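Local coordinates for protein endoglucanase (Clostridium thermocellum, PDB 2C4X) that is the C-terminal PKD and CBM44 portion of a cellulosomal enzyme, a part that binds beta-glucan chains and xyloglucan, the whole enzyme probably hydrolysing cellulose, at residues N26-A31 against T60-Y65; K72-V77 against S86-I91; D20-E25 against K92-T97; N198-G203 against I215-P220. The protein carries 1 engineered substitution. All blocks are in the same frame, centred on the assembly; numbering follows the deposited sequence.

Contact 1 (N26-A31 against T60-Y65); sequences NVVFNA and TITYKY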
loop_
_atom_site.group_PDB
_atom_site.type_symbol
_atom_site.label_atom_id
_atom_site.label_comp_id
_atom_site.label_asym_id
_atom_site.label_seq_id
_atom_site.Cartn_x
_atom_site.Cartn_y
_atom_site.Cartn_z
ATOM N N ASN A 26 4.638 -20.204 -2.488
ATOM C CA ASN A 26 3.659 -21.154 -1.976
ATOM C C ASN A 26 2.894 -20.626 -0.774
ATOM O O ASN A 26 3.491 -20.108 0.181
ATOM C CB ASN A 26 4.307 -22.481 -1.611
ATOM C CG ASN A 26 4.520 -23.358 -2.808
ATOM O OD1 ASN A 26 3.703 -24.230 -3.110
ATOM N ND2 ASN A 26 5.590 -23.118 -3.512
ATOM N N VAL A 27 1.570 -20.750 -0.868
ATOM C CA VAL A 27 0.636 -20.472 0.212
ATOM C C VAL A 27 0.076 -21.823 0.653
ATOM O O VAL A 27 -0.375 -22.612 -0.172
ATOM C CB VAL A 27 -0.538 -19.575 -0.261
ATOM C CG1 VAL A 27 -1.512 -19.294 0.892
ATOM C CG2 VAL A 27 -0.018 -18.257 -0.829
ATOM N N VAL A 28 0.125 -22.109 1.947
ATOM C CA VAL A 28 -0.502 -23.321 2.439
ATOM C C VAL A 28 -1.859 -22.962 3.019
ATOM O O VAL A 28 -1.942 -22.204 3.980
ATOM C CB VAL A 28 0.366 -24.060 3.487
ATOM C CG1 VAL A 28 -0.393 -25.271 4.047
ATOM C CG2 VAL A 28 1.693 -24.490 2.875
ATOM N N PHE A 29 -2.920 -23.496 2.421
ATOM C CA PHE A 29 -4.265 -23.329 2.957
ATOM C C PHE A 29 -4.563 -24.509 3.859
ATOM O O PHE A 29 -4.340 -25.664 3.485
ATOM C CB PHE A 29 -5.302 -23.231 1.824
ATOM C CG PHE A 29 -5.149 -21.998 0.973
ATOM C CD1 PHE A 29 -4.333 -22.012 -0.160
ATOM C CD2 PHE A 29 -5.815 -20.822 1.310
ATOM C CE1 PHE A 29 -4.201 -20.867 -0.964
ATOM C CE2 PHE A 29 -5.679 -19.667 0.534
ATOM C CZ PHE A 29 -4.872 -19.689 -0.609
ATOM N N ASN A 30 -5.064 -24.214 5.049
ATOM C CA ASN A 30 -5.246 -25.234 6.066
ATOM C C ASN A 30 -6.685 -25.239 6.574
ATOM O O ASN A 30 -7.082 -24.376 7.348
ATOM C CB ASN A 30 -4.241 -24.999 7.202
ATOM C CG ASN A 30 -4.221 -26.121 8.213
ATOM O OD1 ASN A 30 -5.239 -26.754 8.479
ATOM N ND2 ASN A 30 -3.052 -26.373 8.790
ATOM N N ALA A 31 -7.464 -26.216 6.119
ATOM C CA ALA A 31 -8.864 -26.356 6.524
ATOM C C ALA A 31 -9.057 -27.363 7.662
ATOM O O ALA A 31 -10.154 -27.897 7.841
ATOM C CB ALA A 31 -9.710 -26.759 5.319
ATOM N N THR A 60 -5.364 -29.919 3.953
ATOM C CA THR A 60 -4.416 -28.904 3.481
ATOM C C THR A 60 -4.177 -28.972 1.966
ATOM O O THR A 60 -4.388 -30.003 1.329
ATOM C CB THR A 60 -3.066 -28.907 4.247
ATOM O OG1 THR A 60 -2.265 -29.998 3.791
ATOM C CG2 THR A 60 -3.275 -29.004 5.767
ATOM N N ILE A 61 -3.761 -27.844 1.398
ATOM C CA ILE A 61 -3.443 -27.743 -0.018
ATOM C C ILE A 61 -2.471 -26.574 -0.150
ATOM O O ILE A 61 -2.523 -25.625 0.633
ATOM C CB ILE A 61 -4.725 -27.567 -0.915
ATOM C CG1 ILE A 61 -4.412 -27.901 -2.388
ATOM C CG2 ILE A 61 -5.347 -26.153 -0.768
ATOM C CD1 ILE A 61 -5.631 -28.294 -3.251
ATOM N N THR A 62 -1.561 -26.664 -1.107
ATOM C CA THR A 62 -0.651 -25.561 -1.374
ATOM C C THR A 62 -0.917 -24.995 -2.768
ATOM O O THR A 62 -1.339 -25.725 -3.680
ATOM C CB THR A 62 0.855 -25.947 -1.134
ATOM O OG1 THR A 62 1.681 -24.784 -1.263
ATOM C CG2 THR A 62 1.335 -27.013 -2.114
ATOM N N TYR A 63 -0.685 -23.694 -2.915
ATOM C CA TYR A 63 -1.051 -22.959 -4.117
ATOM C C TYR A 63 -0.143 -21.739 -4.339
ATOM O O TYR A 63 0.331 -21.134 -3.380
ATOM C CB TYR A 63 -2.531 -22.524 -4.047
ATOM C CG TYR A 63 -3.067 -22.114 -5.391
ATOM C CD1 TYR A 63 -3.335 -23.072 -6.367
ATOM C CD2 TYR A 63 -3.256 -20.767 -5.713
ATOM C CE1 TYR A 63 -3.788 -22.712 -7.616
ATOM C CE2 TYR A 63 -3.721 -20.392 -6.967
ATOM C CZ TYR A 63 -3.985 -21.369 -7.913
ATOM O OH TYR A 63 -4.431 -21.029 -9.171
ATOM N N LYS A 64 0.077 -21.388 -5.608
ATOM C CA LYS A 64 0.874 -20.224 -6.000
ATOM C C LYS A 64 0.068 -19.329 -6.931
ATOM O O LYS A 64 -0.561 -19.820 -7.869
ATOM C CB LYS A 64 2.142 -20.667 -6.748
ATOM C CG LYS A 64 3.077 -21.556 -5.965
ATOM C CD LYS A 64 4.269 -22.004 -6.807
ATOM C CE LYS A 64 3.996 -23.327 -7.485
ATOM N NZ LYS A 64 5.213 -23.876 -8.193
ATOM N N TYR A 65 0.096 -18.021 -6.680
ATOM C CA TYR A 65 -0.555 -17.055 -7.567
ATOM C C TYR A 65 0.492 -16.421 -8.473
ATOM O O TYR A 65 1.570 -16.022 -8.019
ATOM C CB TYR A 65 -1.281 -15.972 -6.767
ATOM C CG TYR A 65 -2.491 -16.468 -6.014
ATOM C CD1 TYR A 65 -3.744 -16.506 -6.629
ATOM C CD2 TYR A 65 -2.382 -16.910 -4.696
ATOM C CE1 TYR A 65 -4.874 -16.957 -5.938
ATOM C CE2 TYR A 65 -3.509 -17.369 -3.990
ATOM C CZ TYR A 65 -4.749 -17.384 -4.626
ATOM O OH TYR A 65 -5.869 -17.825 -3.960
HETATM O O HOH W 1 6.776 -24.774 -6.120
#

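Contact 2 (K72-V77 against S86-I91); sequences KVKLIV and SFTATI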
loop_
_atom_site.group_PDB
_atom_site.type_symbol
_atom_site.label_atom_id
_atom_site.label_comp_id
_atom_site.label_asym_id
_atom_site.label_seq_id
_atom_site.Cartn_x
_atom_site.Cartn_y
_atom_site.Cartn_z
ATOM N N LYS A 72 -10.511 -13.823 -3.747
ATOM C CA LYS A 72 -11.464 -14.451 -2.834
ATOM C C LYS A 72 -11.305 -15.963 -2.929
ATOM O O LYS A 72 -11.502 -16.539 -3.996
ATOM C CB LYS A 72 -12.903 -14.057 -3.180
ATOM C CG LYS A 72 -13.172 -12.564 -3.125
ATOM C CD LYS A 72 -14.531 -12.197 -3.754
ATOM C CE LYS A 72 -15.689 -12.389 -2.798
ATOM N NZ LYS A 72 -16.890 -11.592 -3.248
ATOM N N VAL A 73 -10.935 -16.593 -1.821
ATOM C CA VAL A 73 -10.736 -18.039 -1.779
ATOM C C VAL A 73 -11.946 -18.635 -1.084
ATOM O O VAL A 73 -12.234 -18.289 0.064
ATOM C CB VAL A 73 -9.416 -18.426 -1.058
ATOM C CG1 VAL A 73 -9.229 -19.973 -1.016
ATOM C CG2 VAL A 73 -8.232 -17.739 -1.744
ATOM N N LYS A 74 -12.682 -19.477 -1.812
ATOM C CA LYS A 74 -13.853 -20.140 -1.276
ATOM C C LYS A 74 -13.569 -21.617 -1.050
ATOM O O LYS A 74 -13.131 -22.322 -1.962
ATOM C CB LYS A 74 -15.061 -19.976 -2.214
ATOM C CG LYS A 74 -16.323 -20.691 -1.717
ATOM C CD LYS A 74 -17.477 -20.436 -2.666
ATOM C CE LYS A 74 -18.803 -20.839 -2.059
ATOM N NZ LYS A 74 -19.905 -20.809 -3.090
ATOM N N LEU A 75 -13.826 -22.078 0.174
ATOM C CA LEU A 75 -13.741 -23.491 0.488
ATOM C C LEU A 75 -15.136 -24.047 0.665
ATOM O O LEU A 75 -15.941 -23.483 1.405
ATOM C CB LEU A 75 -12.959 -23.712 1.790
ATOM C CG LEU A 75 -13.068 -25.092 2.464
ATOM C CD1 LEU A 75 -12.318 -26.160 1.645
ATOM C CD2 LEU A 75 -12.539 -25.024 3.908
ATOM N N ILE A 76 -15.408 -25.168 0.004
ATOM C CA ILE A 76 -16.594 -25.955 0.284
ATOM C C ILE A 76 -16.178 -27.317 0.853
ATOM O O ILE A 76 -15.356 -28.038 0.277
ATOM C CB ILE A 76 -17.486 -26.131 -0.964
ATOM C CG1 ILE A 76 -17.982 -24.770 -1.468
ATOM C CG2 ILE A 76 -18.697 -27.038 -0.658
ATOM C CD1 ILE A 76 -18.599 -24.805 -2.873
ATOM N N VAL A 77 -16.776 -27.653 1.987
ATOM C CA VAL A 77 -16.532 -28.901 2.679
ATOM C C VAL A 77 -17.794 -29.751 2.574
ATOM O O VAL A 77 -18.900 -29.268 2.845
ATOM C CB VAL A 77 -16.168 -28.602 4.165
ATOM C CG1 VAL A 77 -16.267 -29.828 5.021
ATOM C CG2 VAL A 77 -14.774 -28.005 4.263
ATOM N N SER A 86 -19.782 -23.658 3.180
ATOM C CA SER A 86 -18.712 -22.888 2.573
ATOM C C SER A 86 -18.184 -21.804 3.505
ATOM O O SER A 86 -18.925 -21.280 4.356
ATOM C CB SER A 86 -19.171 -22.288 1.236
ATOM O OG SER A 86 -19.961 -21.132 1.422
ATOM N N PHE A 87 -16.902 -21.485 3.328
ATOM C CA PHE A 87 -16.207 -20.424 4.054
ATOM C C PHE A 87 -15.364 -19.698 3.011
ATOM O O PHE A 87 -14.624 -20.340 2.255
ATOM C CB PHE A 87 -15.295 -21.034 5.136
ATOM C CG PHE A 87 -14.617 -20.014 6.044
ATOM C CD1 PHE A 87 -13.324 -19.550 5.761
ATOM C CD2 PHE A 87 -15.242 -19.569 7.208
ATOM C CE1 PHE A 87 -12.692 -18.627 6.617
ATOM C CE2 PHE A 87 -14.605 -18.664 8.068
ATOM C CZ PHE A 87 -13.333 -18.195 7.767
ATOM N N THR A 88 -15.483 -18.378 2.963
ATOM C CA THR A 88 -14.745 -17.560 1.998
ATOM C C THR A 88 -13.875 -16.547 2.731
ATOM O O THR A 88 -14.338 -15.871 3.656
ATOM C CB THR A 88 -15.715 -16.825 1.010
ATOM O OG1 THR A 88 -16.497 -17.800 0.309
ATOM C CG2 THR A 88 -14.960 -15.984 -0.012
ATOM N N ALA A 89 -12.608 -16.462 2.338
ATOM C CA ALA A 89 -11.721 -15.445 2.887
ATOM C C ALA A 89 -10.931 -14.819 1.746
ATOM O O ALA A 89 -10.877 -15.370 0.639
ATOM C CB ALA A 89 -10.783 -16.042 3.950
ATOM N N THR A 90 -10.317 -13.675 2.025
ATOM C CA THR A 90 -9.591 -12.916 1.024
ATOM C C THR A 90 -8.082 -13.047 1.245
ATOM O O THR A 90 -7.611 -13.028 2.382
ATOM C CB THR A 90 -10.032 -11.417 1.069
ATOM O OG1 THR A 90 -11.306 -11.282 0.428
ATOM C CG2 THR A 90 -9.044 -10.527 0.358
ATOM N N ILE A 91 -7.334 -13.187 0.154
ATOM C CA ILE A 91 -5.877 -13.169 0.216
ATOM C C ILE A 91 -5.324 -12.113 -0.750
ATOM O O ILE A 91 -5.735 -12.042 -1.922
ATOM C CB ILE A 91 -5.272 -14.595 -0.067
ATOM C CG1 ILE A 91 -3.764 -14.645 0.245
ATOM C CG2 ILE A 91 -5.571 -15.073 -1.511
ATOM C CD1 ILE A 91 -3.192 -16.074 0.208
HETATM O O HOH W 2 -21.704 -21.561 -1.227
#

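Contact 3 (D20-E25 against K92-T97); sequences DPVTDE and KVTSAT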
loop_
_atom_site.group_PDB
_atom_site.type_symbol
_atom_site.label_atom_id
_atom_site.label_comp_id
_atom_site.label_asym_id
_atom_site.label_seq_id
_atom_site.Cartn_x
_atom_site.Cartn_y
_atom_site.Cartn_z
ATOM N N ASP A 20 0.809 -12.707 3.939
ATOM C CA ASP A 20 1.137 -11.698 2.933
ATOM C C ASP A 20 2.038 -12.266 1.828
ATOM O O ASP A 20 3.201 -11.860 1.703
ATOM C CB ASP A 20 1.854 -10.528 3.617
ATOM C CG ASP A 20 3.148 -10.962 4.326
ATOM O OD1 ASP A 20 3.267 -12.149 4.730
ATOM O OD2 ASP A 20 4.049 -10.111 4.470
ATOM N N PRO A 21 1.511 -13.199 1.010
ATOM C CA PRO A 21 2.370 -13.851 0.012
ATOM C C PRO A 21 2.777 -12.934 -1.149
ATOM O O PRO A 21 2.114 -11.931 -1.416
ATOM C CB PRO A 21 1.475 -14.983 -0.515
ATOM C CG PRO A 21 0.086 -14.447 -0.336
ATOM C CD PRO A 21 0.121 -13.694 0.946
ATOM N N VAL A 22 3.864 -13.282 -1.826
ATOM C CA VAL A 22 4.195 -12.640 -3.085
ATOM C C VAL A 22 3.868 -13.594 -4.249
ATOM O O VAL A 22 3.541 -14.779 -4.041
ATOM C CB VAL A 22 5.668 -12.114 -3.142
ATOM C CG1 VAL A 22 5.921 -11.095 -2.024
ATOM C CG2 VAL A 22 6.681 -13.251 -3.081
ATOM N N THR A 23 3.944 -13.075 -5.469
ATOM C CA THR A 23 3.671 -13.894 -6.632
ATOM C C THR A 23 4.653 -15.053 -6.676
ATOM O O THR A 23 5.849 -14.888 -6.353
ATOM C CB THR A 23 3.702 -13.082 -7.942
ATOM O OG1 THR A 23 4.922 -12.333 -8.026
ATOM C CG2 THR A 23 2.533 -12.119 -7.973
ATOM N N ASP A 24 4.110 -16.221 -7.024
ATOM C CA ASP A 24 4.839 -17.473 -7.194
ATOM C C ASP A 24 5.432 -18.046 -5.895
ATOM O O ASP A 24 6.267 -18.946 -5.928
ATOM C CB ASP A 24 5.878 -17.342 -8.315
ATOM C CG ASP A 24 5.228 -17.281 -9.709
ATOM O OD1 ASP A 24 4.430 -18.204 -10.070
ATOM O OD2 ASP A 24 5.511 -16.301 -10.444
ATOM N N GLU A 25 4.980 -17.528 -4.757
ATOM C CA GLU A 25 5.339 -18.079 -3.457
ATOM C C GLU A 25 4.243 -19.058 -3.038
ATOM O O GLU A 25 3.053 -18.779 -3.222
ATOM C CB GLU A 25 5.453 -16.956 -2.425
ATOM C CG GLU A 25 5.697 -17.435 -1.005
ATOM C CD GLU A 25 5.915 -16.308 -0.021
ATOM O OE1 GLU A 25 5.429 -15.182 -0.260
ATOM O OE2 GLU A 25 6.579 -16.559 1.006
ATOM N N LYS A 92 -4.401 -11.294 -0.250
ATOM C CA LYS A 92 -3.721 -10.312 -1.079
ATOM C C LYS A 92 -2.320 -10.787 -1.453
ATOM O O LYS A 92 -1.528 -11.188 -0.597
ATOM C CB LYS A 92 -3.680 -8.936 -0.395
ATOM C CG LYS A 92 -3.056 -7.855 -1.269
ATOM C CD LYS A 92 -3.010 -6.487 -0.586
ATOM C CE LYS A 92 -1.935 -5.622 -1.238
ATOM N NZ LYS A 92 -1.999 -4.209 -0.776
ATOM N N VAL A 93 -2.028 -10.750 -2.747
ATOM C CA VAL A 93 -0.741 -11.180 -3.274
ATOM C C VAL A 93 -0.065 -9.952 -3.886
ATOM O O VAL A 93 -0.675 -9.223 -4.681
ATOM C CB VAL A 93 -0.906 -12.300 -4.340
ATOM C CG1 VAL A 93 0.460 -12.782 -4.883
ATOM C CG2 VAL A 93 -1.722 -13.498 -3.775
ATOM N N THR A 94 1.189 -9.725 -3.502
ATOM C CA THR A 94 1.953 -8.593 -4.013
ATOM C C THR A 94 3.057 -9.116 -4.929
ATOM O O THR A 94 3.409 -10.304 -4.884
ATOM C CB THR A 94 2.550 -7.713 -2.877
ATOM O OG1 THR A 94 3.500 -8.473 -2.126
ATOM C CG2 THR A 94 1.454 -7.206 -1.933
ATOM N N SER A 95 3.582 -8.233 -5.770
ATOM C CA SER A 95 4.598 -8.605 -6.754
ATOM C C SER A 95 5.901 -9.049 -6.073
ATOM O O SER A 95 6.363 -8.400 -5.137
ATOM C CB SER A 95 4.861 -7.417 -7.678
ATOM O OG SER A 95 5.431 -7.862 -8.895
ATOM N N ALA A 96 6.486 -10.148 -6.547
ATOM C CA ALA A 96 7.741 -10.667 -5.980
ATOM C C ALA A 96 8.906 -9.743 -6.287
ATOM O O ALA A 96 9.790 -9.561 -5.448
ATOM C CB ALA A 96 8.034 -12.069 -6.492
ATOM N N THR A 97 8.903 -9.177 -7.492
ATOM C CA THR A 97 9.917 -8.221 -7.928
ATOM C C THR A 97 9.214 -7.088 -8.652
ATOM O O THR A 97 8.046 -7.208 -9.022
ATOM C CB THR A 97 10.959 -8.859 -8.889
ATOM O OG1 THR A 97 10.297 -9.356 -10.061
ATOM C CG2 THR A 97 11.715 -10.009 -8.215
HETATM O O HOH W 3 3.375 -9.382 0.382
HETATM O O HOH W 4 0.522 -9.806 0.199
#

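Contact 4 (N198-G203 against I215-P220); sequences NSTWKG and ITLTLP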
loop_
_atom_site.group_PDB
_atom_site.type_symbol
_atom_site.label_atom_id
_atom_site.label_comp_id
_atom_site.label_asym_id
_atom_site.label_seq_id
_atom_site.Cartn_x
_atom_site.Cartn_y
_atom_site.Cartn_z
ATOM N N ASN A 198 -5.135 19.918 1.312
ATOM C CA ASN A 198 -5.430 18.596 1.865
ATOM C C ASN A 198 -4.127 17.930 2.251
ATOM O O ASN A 198 -3.202 17.865 1.436
ATOM C CB ASN A 198 -6.167 17.738 0.837
ATOM C CG ASN A 198 -7.373 18.447 0.260
ATOM O OD1 ASN A 198 -8.444 18.438 0.857
ATOM N ND2 ASN A 198 -7.196 19.094 -0.888
ATOM N N SER A 199 -4.035 17.437 3.485
ATOM C CA SER A 199 -2.793 16.815 3.933
ATOM C C SER A 199 -3.024 15.783 5.024
ATOM O O SER A 199 -4.072 15.766 5.669
ATOM C CB SER A 199 -1.800 17.874 4.430
ATOM O OG SER A 199 -2.151 18.328 5.724
ATOM N N THR A 200 -2.034 14.931 5.236
ATOM C CA THR A 200 -2.074 14.011 6.362
ATOM C C THR A 200 -0.915 14.345 7.297
ATOM O O THR A 200 0.217 13.896 7.113
ATOM C CB THR A 200 -2.085 12.550 5.897
ATOM O OG1 THR A 200 -3.204 12.362 5.019
ATOM C CG2 THR A 200 -2.224 11.590 7.093
ATOM N N TRP A 201 -1.224 15.163 8.296
ATOM C CA TRP A 201 -0.233 15.684 9.218
ATOM C C TRP A 201 0.221 14.595 10.196
ATOM O O TRP A 201 -0.604 13.965 10.865
ATOM C CB TRP A 201 -0.812 16.888 9.965
ATOM C CG TRP A 201 0.189 17.648 10.764
ATOM C CD1 TRP A 201 0.975 18.680 10.331
ATOM C CD2 TRP A 201 0.518 17.441 12.146
ATOM N NE1 TRP A 201 1.767 19.137 11.362
ATOM C CE2 TRP A 201 1.515 18.388 12.484
ATOM C CE3 TRP A 201 0.062 16.554 13.133
ATOM C CZ2 TRP A 201 2.069 18.471 13.765
ATOM C CZ3 TRP A 201 0.618 16.633 14.409
ATOM C CH2 TRP A 201 1.609 17.588 14.712
ATOM N N LYS A 202 1.534 14.362 10.240
ATOM C CA LYS A 202 2.149 13.445 11.205
ATOM C C LYS A 202 3.226 14.178 11.990
ATOM O O LYS A 202 4.170 14.706 11.403
ATOM C CB LYS A 202 2.786 12.240 10.500
ATOM C CG LYS A 202 1.816 11.331 9.769
ATOM C CD LYS A 202 0.937 10.545 10.733
ATOM C CE LYS A 202 0.161 9.456 9.999
ATOM N NZ LYS A 202 -1.053 9.021 10.752
ATOM N N GLY A 203 3.082 14.218 13.309
ATOM C CA GLY A 203 4.128 14.751 14.175
ATOM C C GLY A 203 5.332 13.830 14.161
ATOM O O GLY A 203 5.193 12.611 13.995
ATOM N N ILE A 215 1.572 6.186 4.642
ATOM C CA ILE A 215 0.636 7.262 4.977
ATOM C C ILE A 215 -0.332 7.470 3.812
ATOM O O ILE A 215 0.090 7.638 2.668
ATOM C CB ILE A 215 1.380 8.593 5.306
ATOM C CG1 ILE A 215 2.424 8.382 6.406
ATOM C CG2 ILE A 215 0.393 9.687 5.723
ATOM C CD1 ILE A 215 3.471 9.493 6.503
ATOM N N THR A 216 -1.631 7.427 4.101
ATOM C CA THR A 216 -2.638 7.665 3.066
ATOM C C THR A 216 -3.191 9.088 3.102
ATOM O O THR A 216 -3.130 9.778 4.129
ATOM C CB THR A 216 -3.820 6.671 3.132
ATOM O OG1 THR A 216 -4.550 6.876 4.344
ATOM C CG2 THR A 216 -3.337 5.219 3.049
ATOM N N LEU A 217 -3.752 9.505 1.972
ATOM C CA LEU A 217 -4.328 10.835 1.825
ATOM C C LEU A 217 -5.463 10.779 0.807
ATOM O O LEU A 217 -5.286 10.247 -0.289
ATOM C CB LEU A 217 -3.243 11.812 1.368
ATOM C CG LEU A 217 -3.678 13.220 0.952
ATOM C CD1 LEU A 217 -4.248 13.984 2.125
ATOM C CD2 LEU A 217 -2.521 13.953 0.347
ATOM N N THR A 218 -6.626 11.316 1.169
ATOM C CA THR A 218 -7.755 11.377 0.243
ATOM C C THR A 218 -7.985 12.790 -0.289
ATOM O O THR A 218 -8.091 13.751 0.490
ATOM C CB THR A 218 -9.054 10.838 0.887
ATOM O OG1 THR A 218 -8.814 9.525 1.390
ATOM C CG2 THR A 218 -10.196 10.771 -0.128
ATOM N N LEU A 219 -8.040 12.914 -1.615
ATOM C CA LEU A 219 -8.543 14.132 -2.245
ATOM C C LEU A 219 -10.072 14.096 -2.139
ATOM O O LEU A 219 -10.694 13.180 -2.666
ATOM C CB LEU A 219 -8.098 14.222 -3.713
ATOM C CG LEU A 219 -8.578 15.462 -4.490
ATOM C CD1 LEU A 219 -7.915 16.731 -3.940
ATOM C CD2 LEU A 219 -8.316 15.331 -5.986
ATOM N N PRO A 220 -10.682 15.073 -1.432
ATOM C CA PRO A 220 -12.135 15.047 -1.227
ATOM C C PRO A 220 -12.943 15.055 -2.528
ATOM O O PRO A 220 -12.523 15.642 -3.532
ATOM C CB PRO A 220 -12.402 16.323 -0.418
ATOM C CG PRO A 220 -11.100 16.622 0.246
ATOM C CD PRO A 220 -10.058 16.230 -0.760
#

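Contact 1 (N26-A31 against T60-Y65)
T62 and N26 meet on the solvent side of two antiparallel strands, T62 OG1 lying 2.8 Å from N26 OD1 and 3.2 Å from V27 O. The hydroxyl has one proton for these two acceptors, and its choice is unsettled. OG1 reaches both because it stands opposite the backbone N (chi1 -173°), which suits threonine to this exposed position. N26 also lays its amide across the K64 chain, whose NZ shares a water with N26 ND2, the amide's link being weak. On the buried face sits F29. Its ring, swung back beside its own backbone N (chi1 -66°), presents CE1 to Y63 CB, 3.9 Å away at the ring edge, while V27 CG1 lies over one face, towards the rim. F29 CB rests on I61 CG2, also at 3.9 Å. The hydrogen-bonded pairs V27 with Y63 and F29 with I61 hold the register; F29 N to I61 O is 2.8 Å. Y65 carries its hydroxyl to F48 O, and Y63 its own to D50. Strand 27-30 lies between 15-17 and 60-63 in a three-stranded sheet, and V27 and F29 pack on I91 of strand 84-93 in the facing sheet of the PKD domain.

Contact 2 (K72-V77 against S86-I91)
The K74 side chain leaves its strand with CG opposite the backbone N (chi1 178°) and stays extended to its amine, which carries it over the neighbouring strand towards S86. T88 turns OG1 to the side of its own backbone N (chi1 -59°), and this sets the hydroxyl 3.5 Å from K74 CG. The two side chains cross at a slant, with the oxygen against the lysine methylenes. Farther out, K74 CE lies 3.6 Å from S86 CB, and K74 NZ donates to a water 2.7 Å away that also meets S86 OG. Lysine fits this exposed face because its aliphatic length packs along small hydroxyl residues while its charge stays in water.

On the other face, V73 CG2 touches I91 CG2 at 3.8 Å, the two branched chains crossing. Beta-branched residues suit such a place, being compact and comfortable in extended backbone. The small A89, paired with V73, adds little bulk there.

Four backbone bonds fix the antiparallel register through the pairs V73 with A89 and L75 with F87. The bond from L75 N to F87 O, 2.8 Å long, is almost straight at 176°. At the non-hydrogen-bonded positions, T88 CA and S86 CA approach V73 O and L75 O respectively as CA-H...O contacts.

Strands 69-79 and 84-93 form a beta hairpin at one side of a four-stranded antiparallel sheet. Strand 84-93 is outermost, whereas 69-79 is bonded on its other side to 41-47. V73 and L75 pack on W46 of that strand, V73 meets F29 of the facing sheet, and F87 meets F14 edge-to-face.

Contact 3 (D20-E25 against K92-T97)
T23 grips the segment that leaves strand 84-93 with two bonds. Its N donates to T94 O at 2.9 Å, and its hydroxyl OG1 accepts from A96 N at 3.1 Å. The hydroxyl can do this because it sits between T23's own backbone N and carbonyl carbon (chi1 52°), leaving CG2 to lie against V93 CG1. A third bond, T94 N to P21 O, is the straightest of the three at 167°. V22 packs outward from the same backbone: CG2 touches A96 CB at 3.9 Å and CG1 lies 3.6 Å from T94 OG1. On the inner side P21 meets V93 nearly at a right angle; its rigid apolar ring packs on V93 CG2 through CG, and P21 CD rests 3.4 Å from K92 O.

V22 and T94 form a single backbone bridge, so the loop between strands 15-17 and 27-30 extends the pairing beyond strand 84-93 of the PKD beta-sandwich for one step.

Residues V22 to E25 make a type II beta turn that presents T23. The E25 carboxylate fastens it, OE1 taking the V22 N-H at 2.9 Å, almost along the C-O axis. D24, with positive phi, is bonded through its backbone to Y65, while T23 touches P68. A water lies within reach of both P21 O and K92 O. Across A96, S95 OG donates to T97 O at 2.7 Å as the chain heads towards D99 and its calcium ion.

Contact 4 (N198-G203 against I215-P220)
T200 slides its side chain alongside those of I215 and L217, pointing the opposite way from both. The methyl CG2 meets I215 CG2 at 3.5 Å. Its hydroxyl lies 3.5 Å from L217 CD1 and donates to T216 O, a 2.7 Å bond that arrives in the carbonyl plane on a lone pair. Both jobs follow from one torsion (chi1 -57°), which places OG1 beside T200's own backbone N and CG2 opposite it. Threonine suits the place because it offers a methyl to the hydrophobic side chains and a donor to the strand backbone that they flank.

L217 reaches across with CD1 against the carbonyl carbon of S199, at 3.6 Å. At the far end N198 meets P220 from the opposite direction, its OD1 3.2 Å from P220 CD. The N198 amide nitrogen passes 3.9 Å from L219 CD1 and donates to I185 O outside the two segments. An asparagine can thus face an aliphatic patch while its polar end is bonded to a neighbouring strand. At the other end chi1 (-64°) places K202 CG against I215 CD1; chi2 then turns the rest of the chain.

Strand 198-203 ends one five-stranded antiparallel sheet and strand 211-218 ends the other. T200 pairs through its backbone with P183 in the first sheet, L217 with M166 in the second. No backbone hydrogen bond joins 198-203 to 215-220; side chains, including one side-chain-to-backbone bond, do the work. Such packing between the edges of two facing sheets is characteristic of a beta-sandwich, the fold of the CBM44 module.

Overall arrangement
Contacts 1, 2 and 3 belong to the PKD domain, the first of the two in this chain, and contact 4 to the carbohydrate-binding module. Along the chain, contacts 1 and 2 follow in series, both lying between the segments that contact 3 brings together; contact 4 comes later. Contact 1 belongs to the three-stranded sheet and contact 2 to the four-stranded one, their centres about 12 Å apart, and they pack through A31 on L75 and Y65 on V73. Contact 3 shares strand 84-93 with contact 2 and reaches contact 1 through Y65 and D24. Contact 4 lies about 28 Å from contact 3, centre to centre, without touching it, consistent with two separate sandwiches joined by a linker.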